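Local coordinates for synaptic vesicle membrane protein VAT-1 homolog-like (Homo sapiens, PDB 4A27) that probably acts as an oxidoreductase of the quinone oxidoreductase branch of the zinc-containing alcohol dehydrogenase family, at residues D113-S116 and F117-A121; Q157-A160 and Q161-T165. All blocks are in the same frame, centred on the assembly; numbering follows the deposited sequence.

Contact 1 of 2, residues D113-S116 and F117-A121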
loop_
_atom_site.group_PDB
_atom_site.type_symbol
_atom_site.label_atom_id
_atom_site.label_comp_id
_atom_site.label_asym_id
_atom_site.label_seq_id
_atom_site.Cartn_x
_atom_site.Cartn_y
_atom_site.Cartn_z
ATOM N N ASP A 113 18.887 -28.914 4.354
ATOM C CA ASP A 113 19.949 -29.801 3.844
ATOM C C ASP A 113 19.927 -29.921 2.317
ATOM O O ASP A 113 20.963 -30.108 1.691
ATOM C CB ASP A 113 19.816 -31.210 4.474
ATOM C CG ASP A 113 20.040 -31.220 6.008
ATOM O OD1 ASP A 113 20.647 -30.270 6.566
ATOM O OD2 ASP A 113 19.610 -32.190 6.661
ATOM N N ASP A 114 18.746 -29.795 1.723
ATOM C CA ASP A 114 18.574 -29.887 0.275
ATOM C C ASP A 114 19.142 -28.677 -0.477
ATOM O O ASP A 114 19.332 -28.744 -1.682
ATOM C CB ASP A 114 17.081 -29.986 -0.069
ATOM C CG ASP A 114 16.538 -31.381 0.064
ATOM O OD1 ASP A 114 17.242 -32.261 0.608
ATOM O OD2 ASP A 114 15.390 -31.594 -0.381
ATOM N N MET A 115 19.339 -27.567 0.229
ATOM C CA MET A 115 19.741 -26.323 -0.397
ATOM C C MET A 115 21.277 -26.191 -0.439
ATOM O O MET A 115 21.921 -26.219 0.584
ATOM C CB MET A 115 19.092 -25.149 0.351
ATOM C CG MET A 115 19.353 -23.797 -0.301
ATOM S SD MET A 115 18.627 -22.405 0.628
ATOM C CE MET A 115 16.922 -22.646 0.105
ATOM N N SER A 116 21.852 -26.029 -1.633
ATOM C CA SER A 116 23.288 -25.953 -1.798
ATOM C C SER A 116 23.732 -24.567 -1.338
ATOM O O SER A 116 22.874 -23.678 -1.163
ATOM C CB SER A 116 23.660 -26.096 -3.270
ATOM O OG SER A 116 23.211 -24.956 -3.960
ATOM N N PHE A 117 25.034 -24.384 -1.123
ATOM C CA PHE A 117 25.539 -23.076 -0.648
ATOM C C PHE A 117 25.358 -21.980 -1.692
ATOM O O PHE A 117 25.089 -20.824 -1.331
ATOM C CB PHE A 117 27.011 -23.137 -0.218
ATOM C CG PHE A 117 27.235 -23.959 1.018
ATOM C CD1 PHE A 117 26.797 -23.501 2.252
ATOM C CD2 PHE A 117 27.833 -25.205 0.940
ATOM C CE1 PHE A 117 26.982 -24.258 3.402
ATOM C CE2 PHE A 117 28.003 -25.975 2.080
ATOM C CZ PHE A 117 27.577 -25.495 3.311
ATOM N N SER A 118 25.522 -22.327 -2.974
ATOM C CA SER A 118 25.352 -21.356 -4.060
ATOM C C SER A 118 23.880 -20.903 -4.164
ATOM O O SER A 118 23.605 -19.727 -4.267
ATOM C CB SER A 118 25.876 -21.888 -5.404
ATOM O OG SER A 118 25.185 -23.052 -5.789
ATOM N N GLU A 119 22.925 -21.820 -4.105
ATOM C CA GLU A 119 21.503 -21.428 -4.018
ATOM C C GLU A 119 21.200 -20.506 -2.840
ATOM O O GLU A 119 20.385 -19.575 -2.967
ATOM C CB GLU A 119 20.619 -22.655 -3.829
ATOM C CG GLU A 119 20.074 -23.251 -5.072
ATOM C CD GLU A 119 19.090 -24.387 -4.774
ATOM O OE1 GLU A 119 19.424 -25.308 -3.999
ATOM O OE2 GLU A 119 17.986 -24.359 -5.321
ATOM N N ALA A 120 21.778 -20.841 -1.670
ATOM C CA ALA A 120 21.508 -20.145 -0.438
ATOM C C ALA A 120 21.988 -18.690 -0.478
ATOM O O ALA A 120 21.311 -17.817 0.054
ATOM C CB ALA A 120 22.148 -20.897 0.812
ATOM N N ALA A 121 23.128 -18.444 -1.120
ATOM C CA ALA A 121 23.667 -17.081 -1.258
ATOM C C ALA A 121 22.882 -16.322 -2.281
ATOM O O ALA A 121 23.087 -15.138 -2.454
ATOM C CB ALA A 121 25.150 -17.112 -1.707
#
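With its OG held between the backbone N and the carbonyl carbon (chi1 68°), Ser-116 reaches forward over the first turn of helix 117-121, and Glu-119, its chi1 swung to -93°, folds its extended chain back toward the residue before the helix. The two residues form a capping box. Glu-119 N gives its hydrogen to Ser-116 OG at 3.2 Å, in a nearly straight bond (166° at the hydrogen), and in return Ser-116 N points at Glu-119 OE1, 3.5 Å away, a weak bond. Between these two links, Glu-119 CB lies 3.5 Å from Ser-116 OG. The first helical backbone bond follows, Ala-120 N to Ser-116 O at 3.1 Å. Met-115 CG passes 3.9 Å from Glu-119 CB, and its SD rests 3.8 Å from the methyl CB of Ala-120. Replacing Ser-116 by an alanine removes the hydroxyl, and Glu-119 N would then probably lose its capping acceptor at the first turn. The carboxylate of Glu-119 has stronger partners beyond the turn: OE1 is hydrogen-bonded to Tyr-304 OH, and OE2 forms a salt bridge with Lys-310 NZ. The buried acid thus serves both the cap and these outside partners, which probably keeps it ionised and links the start of this short helix to Tyr-304 of helix 290-305 and to Lys-310 just beyond it.

Contact 2 of 2, residues Q157-A160 and Q161-T165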
loop_
_atom_site.group_PDB
_atom_site.type_symbol
_atom_site.label_atom_id
_atom_site.label_comp_id
_atom_site.label_asym_id
_atom_site.label_seq_id
_atom_site.Cartn_x
_atom_site.Cartn_y
_atom_site.Cartn_z
ATOM N N GLN A 157 12.857 -12.667 -11.296
ATOM C CA GLN A 157 12.486 -14.070 -11.291
ATOM C C GLN A 157 11.877 -14.496 -9.948
ATOM O O GLN A 157 10.982 -15.362 -9.922
ATOM C CB GLN A 157 13.707 -14.944 -11.607
ATOM C CG GLN A 157 14.111 -14.913 -13.072
ATOM C CD GLN A 157 13.108 -15.633 -13.947
ATOM O OE1 GLN A 157 13.042 -16.862 -13.915
ATOM N NE2 GLN A 157 12.293 -14.868 -14.717
ATOM N N ALA A 158 12.376 -13.945 -8.836
ATOM C CA ALA A 158 11.778 -14.227 -7.531
ATOM C C ALA A 158 10.323 -13.730 -7.501
ATOM O O ALA A 158 9.430 -14.412 -6.989
ATOM C CB ALA A 158 12.624 -13.600 -6.376
ATOM N N VAL A 159 10.070 -12.554 -8.056
ATOM C CA VAL A 159 8.704 -12.012 -8.152
ATOM C C VAL A 159 7.769 -12.962 -8.974
ATOM O O VAL A 159 6.640 -13.282 -8.545
ATOM C CB VAL A 159 8.698 -10.563 -8.740
ATOM C CG1 VAL A 159 7.291 -10.080 -9.176
ATOM C CG2 VAL A 159 9.312 -9.484 -7.761
ATOM N N ALA A 160 8.252 -13.471 -10.114
ATOM C CA ALA A 160 7.411 -14.351 -10.984
ATOM C C ALA A 160 7.058 -15.621 -10.256
ATOM O O ALA A 160 5.946 -16.066 -10.309
ATOM C CB ALA A 160 8.104 -14.686 -12.299
ATOM N N GLN A 161 8.007 -16.192 -9.537
ATOM C CA GLN A 161 7.767 -17.458 -8.861
ATOM C C GLN A 161 6.766 -17.256 -7.718
ATOM O O GLN A 161 5.932 -18.106 -7.479
ATOM C CB GLN A 161 9.083 -18.005 -8.280
ATOM C CG GLN A 161 10.037 -18.482 -9.352
ATOM C CD GLN A 161 11.295 -19.067 -8.798
ATOM O OE1 GLN A 161 11.314 -19.526 -7.654
ATOM N NE2 GLN A 161 12.350 -19.119 -9.617
ATOM N N LEU A 162 6.900 -16.152 -6.973
ATOM C CA LEU A 162 6.002 -15.905 -5.862
ATOM C C LEU A 162 4.583 -15.576 -6.329
ATOM O O LEU A 162 3.621 -16.001 -5.696
ATOM C CB LEU A 162 6.523 -14.797 -4.934
ATOM C CG LEU A 162 7.706 -15.161 -4.094
ATOM C CD1 LEU A 162 8.359 -13.888 -3.479
ATOM C CD2 LEU A 162 7.189 -16.181 -3.025
ATOM N N CYS A 163 4.445 -14.829 -7.428
ATOM C CA CYS A 163 3.109 -14.593 -8.008
ATOM C C CYS A 163 2.391 -15.931 -8.328
ATOM O O CYS A 163 1.170 -16.045 -8.161
ATOM C CB CYS A 163 3.194 -13.763 -9.274
ATOM S SG CYS A 163 3.613 -12.007 -8.966
ATOM N N SER A 164 3.151 -16.933 -8.769
ATOM C CA SER A 164 2.564 -18.218 -9.131
ATOM C C SER A 164 2.057 -18.993 -7.918
ATOM O O SER A 164 1.340 -19.970 -8.091
ATOM C CB SER A 164 3.542 -19.079 -9.950
ATOM O OG SER A 164 4.567 -19.631 -9.141
ATOM N N THR A 165 2.409 -18.572 -6.708
ATOM C CA THR A 165 1.849 -19.203 -5.484
ATOM C C THR A 165 0.470 -18.655 -5.110
ATOM O O THR A 165 -0.196 -19.209 -4.235
ATOM C CB THR A 165 2.785 -19.065 -4.241
ATOM O OG1 THR A 165 2.996 -17.671 -3.916
ATOM C CG2 THR A 165 4.152 -19.772 -4.477
HETATM O O HOH W 1 11.974 -18.491 -12.451
#
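Gln-161 lies one helical turn beyond Gln-157, and its side chain runs back along that residue's carbonyl. CB stands 3.6 Å from Gln-157 O, and CG, set anti to the carbonyl carbon (chi1 -70°), comes closer to the same oxygen, at 3.3 Å. From CG the chain stays extended, so CD moves off to 3.9 Å from Gln-157 O and the amide projects past it. At the tip the two amide atoms part: OE1 accepts from the backbone N of Lys-310, while NE2 donates to a water 2.9 Å away. That water also faces Gln-157 OE1, a link modelled so short that its length is doubtful. The other end of the Gln-157 amide, NE2, donates to Ala-151 O and Ser-186 OG, which fixes the rotation of the group and directs OE1 to the water. In the backbone, i to i+4 bonds continue the helix, with Cys-163 N to Val-159 O at 2.9 Å. Near its C-terminal end two hydroxyls turn back on backbone carbonyls: Ser-164 OG donates to Gln-161 O at 2.6 Å, and Thr-165 OG1 to Leu-162 O. Helix 154-163 presses Val-159 and Cys-163 onto strand 145-148, Ala-158 and Leu-162 against helix 124-137, and Leu-162 also onto Leu-300 and Leu-303 of helix 290-305, as the crossover helix of a beta-alpha-beta unit with strands 145-148 and 170-175.

Contact 1 comes first along the chain and closes before contact 2 opens; their centres lie 19 Å apart, and their nearest atoms about 9 Å. Contact 1 starts helix 117-121 after strand 108-110 and packs on strands 32-42 and 67-75 of the mixed sheet. Contact 2 lies in helix 154-163, which packs on the parallel six-stranded sheet of the Rossmann-type domain, which in this family usually binds the nucleotide cofactor. Helix 124-137 lies between them in sequence. The two share no segment, yet both lean on the same neighbourhood: Lys-310 meets Glu-119 through its side chain and Gln-161 through its backbone. Lys-310, just after helix 290-305, thus touches both contacts.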